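Local structure of SusD-like protein BACOVA_02651 (Bacteroides ovatus, 5E75) at residues 14-24 with 100-109; 79-90 with 113-124. The protein binds polysaccharide at the surface of the bacterial cell, probably capturing xyloglucan before its transport into the periplasm for degradation. All blocks are in the same frame, centred on the assembly; numbering follows the deposited sequence.

Interaction 1: 14-24 with 100-109; sequences YTSDEALEAAT and SVSEAAKTKA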
loop_
_atom_site.group_PDB
_atom_site.type_symbol
_atom_site.label_atom_id
_atom_site.label_comp_id
_atom_site.label_asym_id
_atom_site.label_seq_id
_atom_site.Cartn_x
_atom_site.Cartn_y
_atom_site.Cartn_z
ATOM N N TYR A 14 -26.395 -16.308 -14.344
ATOM C CA TYR A 14 -25.315 -17.231 -13.998
ATOM C C TYR A 14 -25.912 -18.574 -13.589
ATOM O O TYR A 14 -26.709 -18.645 -12.657
ATOM C CB TYR A 14 -24.445 -16.642 -12.872
ATOM C CG TYR A 14 -23.971 -15.239 -13.175
ATOM C CD1 TYR A 14 -22.985 -15.013 -14.126
ATOM C CD2 TYR A 14 -24.529 -14.142 -12.535
ATOM C CE1 TYR A 14 -22.557 -13.731 -14.424
ATOM C CE2 TYR A 14 -24.104 -12.853 -12.822
ATOM C CZ TYR A 14 -23.118 -12.656 -13.774
ATOM O OH TYR A 14 -22.688 -11.381 -14.084
ATOM N N THR A 15 -25.524 -19.633 -14.295
ATOM C CA THR A 15 -26.118 -20.952 -14.098
ATOM C C THR A 15 -25.119 -21.975 -13.558
ATOM O O THR A 15 -25.456 -23.150 -13.389
ATOM C CB THR A 15 -26.746 -21.486 -15.408
ATOM O OG1 THR A 15 -25.717 -21.774 -16.359
ATOM C CG2 THR A 15 -27.713 -20.458 -15.998
ATOM N N SER A 16 -23.897 -21.529 -13.268
ATOM C CA SER A 16 -22.915 -22.390 -12.606
ATOM C C SER A 16 -22.051 -21.569 -11.673
ATOM O O SER A 16 -21.950 -20.350 -11.819
ATOM C CB SER A 16 -22.026 -23.119 -13.621
ATOM O OG SER A 16 -21.104 -22.248 -14.253
ATOM N N ASP A 17 -21.422 -22.247 -10.724
ATOM C CA ASP A 17 -20.498 -21.589 -9.810
ATOM C C ASP A 17 -19.365 -20.919 -10.599
ATOM O O ASP A 17 -18.977 -19.785 -10.297
ATOM C CB ASP A 17 -19.933 -22.594 -8.808
ATOM C CG ASP A 17 -20.959 -23.064 -7.799
ATOM O OD1 ASP A 17 -22.133 -22.665 -7.908
ATOM O OD2 ASP A 17 -20.592 -23.846 -6.911
ATOM N N GLU A 18 -18.868 -21.587 -11.639
ATOM C CA GLU A 18 -17.757 -21.047 -12.419
ATOM C C GLU A 18 -18.154 -19.782 -13.183
ATOM O O GLU A 18 -17.353 -18.850 -13.316
ATOM C CB GLU A 18 -17.202 -22.108 -13.365
ATOM C CG GLU A 18 -16.498 -23.251 -12.638
ATOM C CD GLU A 18 -17.435 -24.354 -12.194
ATOM O OE1 GLU A 18 -18.675 -24.233 -12.369
ATOM O OE2 GLU A 18 -16.920 -25.365 -11.670
ATOM N N ALA A 19 -19.401 -19.726 -13.644
ATOM C CA ALA A 19 -19.882 -18.548 -14.344
ATOM C C ALA A 19 -19.944 -17.367 -13.390
ATOM O O ALA A 19 -19.598 -16.240 -13.754
ATOM C CB ALA A 19 -21.259 -18.806 -14.963
ATOM N N LEU A 20 -20.379 -17.621 -12.161
ATOM C CA LEU A 20 -20.462 -16.566 -11.179
ATOM C C LEU A 20 -19.058 -16.081 -10.836
ATOM O O LEU A 20 -18.830 -14.886 -10.659
ATOM C CB LEU A 20 -21.182 -17.060 -9.927
ATOM C CG LEU A 20 -21.271 -16.062 -8.776
ATOM C CD1 LEU A 20 -21.945 -14.764 -9.214
ATOM C CD2 LEU A 20 -22.029 -16.671 -7.612
ATOM N N GLU A 21 -18.117 -17.008 -10.751
ATOM C CA GLU A 21 -16.735 -16.636 -10.454
ATOM C C GLU A 21 -16.121 -15.753 -11.547
ATOM O O GLU A 21 -15.312 -14.867 -11.258
ATOM C CB GLU A 21 -15.882 -17.879 -10.220
ATOM C CG GLU A 21 -16.125 -18.528 -8.882
ATOM C CD GLU A 21 -15.851 -20.022 -8.912
ATOM O OE1 GLU A 21 -15.036 -20.469 -9.755
ATOM O OE2 GLU A 21 -16.459 -20.745 -8.100
ATOM N N ALA A 22 -16.505 -15.976 -12.795
ATOM C CA ALA A 22 -16.059 -15.115 -13.884
ATOM C C ALA A 22 -16.569 -13.678 -13.683
ATOM O O ALA A 22 -15.889 -12.714 -14.049
ATOM C CB ALA A 22 -16.506 -15.684 -15.234
ATOM N N ALA A 23 -17.747 -13.524 -13.080
ATOM C CA ALA A 23 -18.301 -12.209 -12.780
ATOM C C ALA A 23 -17.655 -11.510 -11.572
ATOM O O ALA A 23 -17.708 -10.276 -11.454
ATOM C CB ALA A 23 -19.811 -12.313 -12.575
ATOM N N THR A 24 -17.059 -12.271 -10.663
ATOM C CA THR A 24 -16.422 -11.680 -9.494
ATOM C C THR A 24 -14.922 -11.409 -9.727
ATOM O O THR A 24 -14.308 -10.627 -9.010
ATOM C CB THR A 24 -16.604 -12.562 -8.243
ATOM O OG1 THR A 24 -15.990 -13.833 -8.451
ATOM C CG2 THR A 24 -18.085 -12.765 -7.953
ATOM N N SER A 100 -28.942 -23.910 -9.877
ATOM C CA SER A 100 -27.725 -24.704 -10.050
ATOM C C SER A 100 -26.458 -24.072 -9.444
ATOM O O SER A 100 -25.428 -24.731 -9.325
ATOM C CB SER A 100 -27.517 -25.028 -11.526
ATOM O OG SER A 100 -27.814 -23.904 -12.329
ATOM N N VAL A 101 -26.541 -22.802 -9.054
ATOM C CA VAL A 101 -25.442 -22.143 -8.343
ATOM C C VAL A 101 -25.530 -22.470 -6.849
ATOM O O VAL A 101 -26.587 -22.325 -6.233
ATOM C CB VAL A 101 -25.484 -20.629 -8.554
ATOM C CG1 VAL A 101 -24.313 -19.973 -7.856
ATOM C CG2 VAL A 101 -25.454 -20.294 -10.043
ATOM N N SER A 102 -24.423 -22.911 -6.259
ATOM C CA SER A 102 -24.410 -23.367 -4.874
ATOM C C SER A 102 -24.384 -22.226 -3.860
ATOM O O SER A 102 -23.925 -21.125 -4.154
ATOM C CB SER A 102 -23.190 -24.255 -4.613
ATOM O OG SER A 102 -21.984 -23.496 -4.631
ATOM N N GLU A 103 -24.870 -22.498 -2.656
ATOM C CA GLU A 103 -24.816 -21.516 -1.582
ATOM C C GLU A 103 -23.364 -21.188 -1.227
ATOM O O GLU A 103 -23.051 -20.040 -0.909
ATOM C CB GLU A 103 -25.621 -22.005 -0.365
ATOM C CG GLU A 103 -25.556 -21.104 0.870
ATOM C CD GLU A 103 -26.313 -19.783 0.714
ATOM O OE1 GLU A 103 -26.871 -19.507 -0.364
ATOM O OE2 GLU A 103 -26.333 -19.009 1.691
ATOM N N ALA A 104 -22.464 -22.165 -1.293
ATOM C CA ALA A 104 -21.051 -21.912 -1.076
ATOM C C ALA A 104 -20.549 -20.842 -2.037
ATOM O O ALA A 104 -19.854 -19.920 -1.637
ATOM C CB ALA A 104 -20.245 -23.204 -1.250
ATOM N N ALA A 105 -20.917 -20.955 -3.303
ATOM C CA ALA A 105 -20.440 -20.007 -4.293
ATOM C C ALA A 105 -21.087 -18.631 -4.106
ATOM O O ALA A 105 -20.427 -17.603 -4.280
ATOM C CB ALA A 105 -20.690 -20.533 -5.673
ATOM N N LYS A 106 -22.360 -18.601 -3.742
ATOM C CA LYS A 106 -23.059 -17.335 -3.578
ATOM C C LYS A 106 -22.471 -16.541 -2.419
ATOM O O LYS A 106 -22.192 -15.343 -2.548
ATOM C CB LYS A 106 -24.565 -17.573 -3.387
ATOM C CG LYS A 106 -25.248 -17.991 -4.680
ATOM C CD LYS A 106 -26.753 -17.787 -4.618
ATOM C CE LYS A 106 -27.455 -19.030 -4.275
ATOM N NZ LYS A 106 -28.921 -18.775 -4.257
ATOM N N THR A 107 -22.255 -17.209 -1.300
ATOM C CA THR A 107 -21.692 -16.555 -0.132
ATOM C C THR A 107 -20.225 -16.192 -0.319
ATOM O O THR A 107 -19.782 -15.169 0.190
ATOM C CB THR A 107 -21.867 -17.404 1.149
ATOM O OG1 THR A 107 -21.281 -18.704 0.988
ATOM C CG2 THR A 107 -23.352 -17.565 1.490
ATOM N N LYS A 108 -19.477 -17.006 -1.060
ATOM C CA LYS A 108 -18.101 -16.659 -1.398
ATOM C C LYS A 108 -18.071 -15.379 -2.234
ATOM O O LYS A 108 -17.235 -14.497 -2.005
ATOM C CB LYS A 108 -17.439 -17.818 -2.144
ATOM C CG LYS A 108 -16.044 -17.542 -2.670
ATOM C CD LYS A 108 -15.474 -18.839 -3.213
ATOM C CE LYS A 108 -14.352 -18.600 -4.194
ATOM N NZ LYS A 108 -14.739 -17.774 -5.386
ATOM N N ALA A 109 -18.976 -15.264 -3.202
ATOM C CA ALA A 109 -19.007 -14.082 -4.054
ATOM C C ALA A 109 -19.364 -12.823 -3.265
ATOM O O ALA A 109 -18.740 -11.766 -3.437
ATOM C CB ALA A 109 -20.004 -14.282 -5.207
HETATM O O HOH W 1 -22.485 -25.016 -10.364
#

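Interaction 2: 79-90 with 113-124; sequences FYSVVTMANSVI and ARLMRACAYFYM. With EDO (1,2-ethanediol), chain C.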
loop_
_atom_site.group_PDB
_atom_site.type_symbol
_atom_site.label_atom_id
_atom_site.label_comp_id
_atom_site.label_asym_id
_atom_site.label_seq_id
_atom_site.Cartn_x
_atom_site.Cartn_y
_atom_site.Cartn_z
ATOM N N PHE A 79 -11.661 4.094 -5.910
ATOM C CA PHE A 79 -12.187 3.464 -4.724
ATOM C C PHE A 79 -13.701 3.314 -4.849
ATOM O O PHE A 79 -14.231 2.269 -4.476
ATOM C CB PHE A 79 -11.824 4.259 -3.465
ATOM C CG PHE A 79 -10.342 4.308 -3.171
ATOM C CD1 PHE A 79 -9.576 3.149 -3.095
ATOM C CD2 PHE A 79 -9.717 5.514 -2.969
ATOM C CE1 PHE A 79 -8.199 3.207 -2.824
ATOM C CE2 PHE A 79 -8.353 5.576 -2.706
ATOM C CZ PHE A 79 -7.603 4.423 -2.629
ATOM N N TYR A 80 -14.385 4.339 -5.362
ATOM C CA TYR A 80 -15.833 4.199 -5.548
ATOM C C TYR A 80 -16.191 3.197 -6.649
ATOM O O TYR A 80 -17.258 2.607 -6.604
ATOM C CB TYR A 80 -16.541 5.559 -5.719
ATOM C CG TYR A 80 -16.843 6.153 -4.367
ATOM C CD1 TYR A 80 -17.833 5.605 -3.568
ATOM C CD2 TYR A 80 -16.090 7.196 -3.839
ATOM C CE1 TYR A 80 -18.106 6.096 -2.320
ATOM C CE2 TYR A 80 -16.360 7.694 -2.557
ATOM C CZ TYR A 80 -17.377 7.134 -1.822
ATOM O OH TYR A 80 -17.647 7.615 -0.555
ATOM N N SER A 81 -15.290 2.960 -7.592
ATOM C CA SER A 81 -15.501 1.889 -8.568
ATOM C C SER A 81 -15.482 0.519 -7.893
ATOM O O SER A 81 -16.266 -0.373 -8.222
ATOM C CB SER A 81 -14.446 1.950 -9.677
ATOM O OG SER A 81 -14.663 3.047 -10.544
ATOM N N VAL A 82 -14.585 0.336 -6.928
ATOM C CA VAL A 82 -14.582 -0.895 -6.141
ATOM C C VAL A 82 -15.900 -1.044 -5.374
ATOM O O VAL A 82 -16.520 -2.118 -5.375
ATOM C CB VAL A 82 -13.378 -0.967 -5.150
ATOM C CG1 VAL A 82 -13.436 -2.254 -4.340
ATOM C CG2 VAL A 82 -12.052 -0.889 -5.887
ATOM N N VAL A 83 -16.323 0.019 -4.700
ATOM C CA VAL A 83 -17.537 -0.028 -3.913
ATOM C C VAL A 83 -18.729 -0.359 -4.796
ATOM O O VAL A 83 -19.517 -1.244 -4.460
ATOM C CB VAL A 83 -17.787 1.317 -3.185
ATOM C CG1 VAL A 83 -19.166 1.333 -2.512
ATOM C CG2 VAL A 83 -16.653 1.601 -2.172
ATOM N N THR A 84 -18.880 0.350 -5.910
ATOM C CA THR A 84 -20.065 0.127 -6.740
ATOM C C THR A 84 -20.001 -1.218 -7.457
ATOM O O THR A 84 -21.040 -1.870 -7.622
ATOM C CB THR A 84 -20.323 1.277 -7.706
ATOM O OG1 THR A 84 -19.230 1.406 -8.581
ATOM C CG2 THR A 84 -20.524 2.588 -6.960
ATOM N N MET A 85 -18.824 -1.674 -7.871
ATOM C CA MET A 85 -18.741 -3.047 -8.402
ATOM C C MET A 85 -19.112 -4.110 -7.357
ATOM O O MET A 85 -19.793 -5.100 -7.663
ATOM C CB MET A 85 -17.368 -3.372 -8.997
ATOM C CG MET A 85 -17.398 -4.727 -9.705
ATOM S SD MET A 85 -15.866 -5.260 -10.455
ATOM C CE MET A 85 -15.634 -3.986 -11.661
ATOM N N ALA A 86 -18.626 -3.940 -6.134
ATOM C CA ALA A 86 -18.981 -4.838 -5.039
ATOM C C ALA A 86 -20.504 -4.867 -4.875
ATOM O O ALA A 86 -21.114 -5.941 -4.741
ATOM C CB ALA A 86 -18.308 -4.384 -3.736
ATOM N N ASN A 87 -21.117 -3.688 -4.862
ATOM C CA ASN A 87 -22.572 -3.608 -4.715
ATOM C C ASN A 87 -23.296 -4.324 -5.869
ATOM O O ASN A 87 -24.287 -5.031 -5.654
ATOM C CB ASN A 87 -23.023 -2.152 -4.605
ATOM C CG ASN A 87 -22.521 -1.481 -3.350
ATOM O OD1 ASN A 87 -22.072 -2.145 -2.411
ATOM N ND2 ASN A 87 -22.619 -0.162 -3.317
ATOM N N SER A 88 -22.770 -4.175 -7.076
ATOM C CA SER A 88 -23.360 -4.838 -8.236
ATOM C C SER A 88 -23.243 -6.351 -8.132
ATOM O O SER A 88 -24.196 -7.076 -8.464
ATOM C CB SER A 88 -22.720 -4.350 -9.520
ATOM O OG SER A 88 -23.091 -3.014 -9.797
ATOM N N VAL A 89 -22.091 -6.848 -7.694
ATOM C CA VAL A 89 -21.920 -8.280 -7.467
ATOM C C VAL A 89 -22.911 -8.809 -6.430
ATOM O O VAL A 89 -23.541 -9.845 -6.634
ATOM C CB VAL A 89 -20.468 -8.602 -7.017
ATOM C CG1 VAL A 89 -20.350 -10.016 -6.451
ATOM C CG2 VAL A 89 -19.528 -8.414 -8.172
ATOM N N ILE A 90 -23.063 -8.113 -5.311
ATOM C CA ILE A 90 -23.984 -8.551 -4.272
ATOM C C ILE A 90 -25.404 -8.621 -4.852
ATOM O O ILE A 90 -26.133 -9.589 -4.613
ATOM C CB ILE A 90 -23.895 -7.631 -3.031
ATOM C CG1 ILE A 90 -22.531 -7.784 -2.348
ATOM C CG2 ILE A 90 -25.003 -7.945 -2.031
ATOM C CD1 ILE A 90 -22.220 -6.653 -1.386
ATOM N N ALA A 113 -16.851 -9.590 -2.567
ATOM C CA ALA A 113 -17.340 -8.238 -2.805
ATOM C C ALA A 113 -17.201 -7.408 -1.527
ATOM O O ALA A 113 -16.677 -6.297 -1.565
ATOM C CB ALA A 113 -18.779 -8.272 -3.267
ATOM N N ARG A 114 -17.654 -7.940 -0.394
ATOM C CA ARG A 114 -17.615 -7.174 0.843
ATOM C C ARG A 114 -16.173 -6.968 1.333
ATOM O O ARG A 114 -15.850 -5.917 1.890
ATOM C CB ARG A 114 -18.486 -7.828 1.915
ATOM C CG ARG A 114 -19.956 -7.813 1.524
ATOM C CD ARG A 114 -20.887 -8.253 2.647
ATOM N NE ARG A 114 -20.949 -7.268 3.720
ATOM C CZ ARG A 114 -21.780 -7.338 4.753
ATOM N NH1 ARG A 114 -22.638 -8.345 4.856
ATOM N NH2 ARG A 114 -21.758 -6.390 5.678
ATOM N N LEU A 115 -15.293 -7.932 1.094
ATOM C CA LEU A 115 -13.875 -7.747 1.420
ATOM C C LEU A 115 -13.288 -6.589 0.636
ATOM O O LEU A 115 -12.568 -5.751 1.190
ATOM C CB LEU A 115 -13.092 -9.035 1.135
ATOM C CG LEU A 115 -11.560 -8.986 1.275
ATOM C CD1 LEU A 115 -11.165 -8.566 2.674
ATOM C CD2 LEU A 115 -10.878 -10.319 0.926
ATOM N N MET A 116 -13.571 -6.533 -0.659
ATOM C CA MET A 116 -13.021 -5.462 -1.479
ATOM C C MET A 116 -13.628 -4.125 -1.105
ATOM O O MET A 116 -12.916 -3.117 -1.044
ATOM C CB MET A 116 -13.196 -5.740 -2.970
ATOM C CG MET A 116 -12.413 -6.927 -3.457
ATOM S SD MET A 116 -10.654 -6.709 -3.229
ATOM C CE MET A 116 -10.021 -8.167 -4.044
ATOM N N ARG A 117 -14.924 -4.093 -0.828
ATOM C CA ARG A 117 -15.575 -2.867 -0.396
ATOM C C ARG A 117 -14.950 -2.356 0.906
ATOM O O ARG A 117 -14.705 -1.152 1.063
ATOM C CB ARG A 117 -17.076 -3.122 -0.225
ATOM C CG ARG A 117 -17.898 -1.873 0.073
ATOM C CD ARG A 117 -19.384 -2.123 -0.024
ATOM N NE ARG A 117 -19.889 -2.980 1.020
ATOM C CZ ARG A 117 -21.138 -3.437 1.057
ATOM N NH1 ARG A 117 -22.013 -3.117 0.103
ATOM N NH2 ARG A 117 -21.516 -4.199 2.060
ATOM N N ALA A 118 -14.661 -3.271 1.820
ATOM C CA ALA A 118 -14.007 -2.922 3.071
ATOM C C ALA A 118 -12.629 -2.342 2.822
ATOM O O ALA A 118 -12.261 -1.330 3.413
ATOM C CB ALA A 118 -13.910 -4.139 3.993
ATOM N N CYS A 119 -11.851 -2.976 1.958
ATOM C CA CYS A 119 -10.542 -2.442 1.650
ATOM C C CYS A 119 -10.598 -1.050 1.048
ATOM O O CYS A 119 -9.797 -0.186 1.408
ATOM C CB CYS A 119 -9.776 -3.378 0.718
ATOM S SG CYS A 119 -9.252 -4.956 1.475
ATOM N N ALA A 120 -11.501 -0.825 0.112
ATOM C CA ALA A 120 -11.652 0.480 -0.497
ATOM C C ALA A 120 -11.994 1.541 0.546
ATOM O O ALA A 120 -11.377 2.600 0.568
ATOM C CB ALA A 120 -12.700 0.429 -1.603
ATOM N N TYR A 121 -12.964 1.257 1.406
ATOM C CA TYR A 121 -13.337 2.217 2.438
ATOM C C TYR A 121 -12.208 2.426 3.441
ATOM O O TYR A 121 -12.025 3.531 3.926
ATOM C CB TYR A 121 -14.660 1.848 3.133
ATOM C CG TYR A 121 -15.877 2.319 2.386
ATOM C CD1 TYR A 121 -16.085 3.663 2.150
ATOM C CD2 TYR A 121 -16.816 1.426 1.882
ATOM C CE1 TYR A 121 -17.182 4.118 1.452
ATOM C CE2 TYR A 121 -17.925 1.876 1.188
ATOM C CZ TYR A 121 -18.111 3.219 0.972
ATOM O OH TYR A 121 -19.220 3.664 0.263
ATOM N N PHE A 122 -11.432 1.390 3.745
ATOM C CA PHE A 122 -10.329 1.548 4.696
ATOM C C PHE A 122 -9.226 2.424 4.115
ATOM O O PHE A 122 -8.628 3.240 4.841
ATOM C CB PHE A 122 -9.811 0.175 5.137
ATOM C CG PHE A 122 -8.828 0.192 6.309
ATOM C CD1 PHE A 122 -8.976 1.029 7.409
ATOM C CD2 PHE A 122 -7.783 -0.699 6.318
ATOM C CE1 PHE A 122 -8.068 0.975 8.456
ATOM C CE2 PHE A 122 -6.879 -0.749 7.371
ATOM C CZ PHE A 122 -7.028 0.079 8.423
ATOM N N TYR A 123 -8.945 2.319 2.815
ATOM C CA TYR A 123 -8.042 3.276 2.187
ATOM C C TYR A 123 -8.622 4.695 2.258
ATOM O O TYR A 123 -7.938 5.650 2.660
ATOM C CB TYR A 123 -7.782 2.913 0.731
ATOM C CG TYR A 123 -6.859 1.727 0.488
ATOM C CD1 TYR A 123 -5.601 1.648 1.067
ATOM C CD2 TYR A 123 -7.247 0.702 -0.372
ATOM C CE1 TYR A 123 -4.777 0.586 0.812
ATOM C CE2 TYR A 123 -6.420 -0.370 -0.642
ATOM C CZ TYR A 123 -5.173 -0.421 -0.050
ATOM O OH TYR A 123 -4.314 -1.485 -0.291
ATOM N N MET A 124 -9.884 4.856 1.863
ATOM C CA MET A 124 -10.497 6.192 1.847
ATOM C C MET A 124 -10.512 6.861 3.214
ATOM O O MET A 124 -10.312 8.078 3.332
ATOM C CB MET A 124 -11.914 6.135 1.304
ATOM C CG MET A 124 -11.947 5.870 -0.192
ATOM S SD MET A 124 -13.480 6.365 -0.994
ATOM C CE MET A 124 -14.401 4.897 -0.741
HETATM C C1 EDO C . -5.794 -2.565 3.991
HETATM O O1 EDO C . -4.644 -1.786 4.308
HETATM C C2 EDO C . -6.402 -2.118 2.668
HETATM O O2 EDO C . -7.305 -1.026 2.856
#

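Interaction 1: 14-24 with 100-109
D17 and S102 join two helix starts that run side by side, helices 17-24 and 103-109 having axes 9.9 Å apart and only 6° from parallel. The D17 carboxylate takes two bonds on its syn side. OD1 receives the backbone N of S102 at 2.8 Å in a nearly straight bond (169°). OD2 takes the hydroxyl OG of S102 at 2.7 Å, 30° out of the carboxylate plane. That hydroxyl works twice: S102 is the N-cap of its helix, and OG accepts from A105 N, so D17 probably steadies the capping group from a second shell. With CG anti to its carbonyl carbon and beside the backbone N, the acid lays CG against the methyl of A105, 3.3 Å from its CB. Cutting D17 back to an alanine is likely to leave the N-H of S102 without this acceptor and its capping hydroxyl freer to turn. S16 caps the other helix through a bond from A19 N to its OG, and a water accepts from D17 N and donates to S100 O, linking the first turn of helix 17-24 to the loop ahead of the other helix.

Further along, the contact turns apolar. L20 points its CD2 between V101 CG1 and the methyl of A109, whose CB is 3.9 Å away, and T24 CG2 closes on the same methyl at 3.7 Å. E21 and K108 cross at about a right angle, OE2 and NZ 4.4 Å apart, beyond a salt bridge.

The short helix 17-24 is thus laid alongside the start of helix 103-125, N-cap near N-cap, in the helical part of this SusD-family protein. Helix 70-95 backs the pair, meeting T24 through V89 and A109 through V93, and R177 binds T24 OG1 and E21 O.

Interaction 2: 79-90 with 113-124
V83 and R117 are the interlocking knobs of this antiparallel helix pair, whose axes come within 8.4 Å and cross at -157°. V83 drops into the hollow formed by R117, A120, Y121 and M124, setting CG2 over one face of the Y121 ring, 4.0 Å from its centroid. In return R117 fills the hole among V83, A86, N87 and I90. Its NH1 gives N87 OD1 a 2.7 Å hydrogen bond near the guanidinium plane, bent to 143°, while I90 CD1 lies over one guanidinium face; D161 takes NH2 in a salt bridge.

Small residues let the backbones close in: A86 CB comes 3.3 Å from A113 O, and the A120 methyl packs against V82 CB and the backbone O of F79. At the other end M124, bent at chi3 (-87°), brings its sulfur and methyl against both F79 CB and the Y80 ring. CE sits over the Y80 face, and SD makes oblique Met-aromatic contacts with both rings. F79 CE1 touches Y123 CB at 3.6 Å.

Reciprocal knobs-into-holes packing of successive antiparallel helices, tightened by alanines, is the architecture of a helical hairpin, consistent with the TPR-like helical scaffold of SusD-family proteins.

How the interactions relate
Interactions 1 and 2 share helix 103-125: its first turns pair with 14-24 and its later ones with 79-90. Interaction 2 is the buried one, nearer the centre of the chain, and relies on interlocking apolar and aromatic side chains with a single hydrogen bond crossing between its segments. Interaction 1 lies farther out and is partly buried, and there polar contacts at the helix starts, including a bridging water, stand beside a small apolar patch. The orientations differ too, nearly parallel in the first and antiparallel in the second. The two meet at V89, where CG1 packs against T24 CG2 and A109 O, so the packing runs on from one contact into the other.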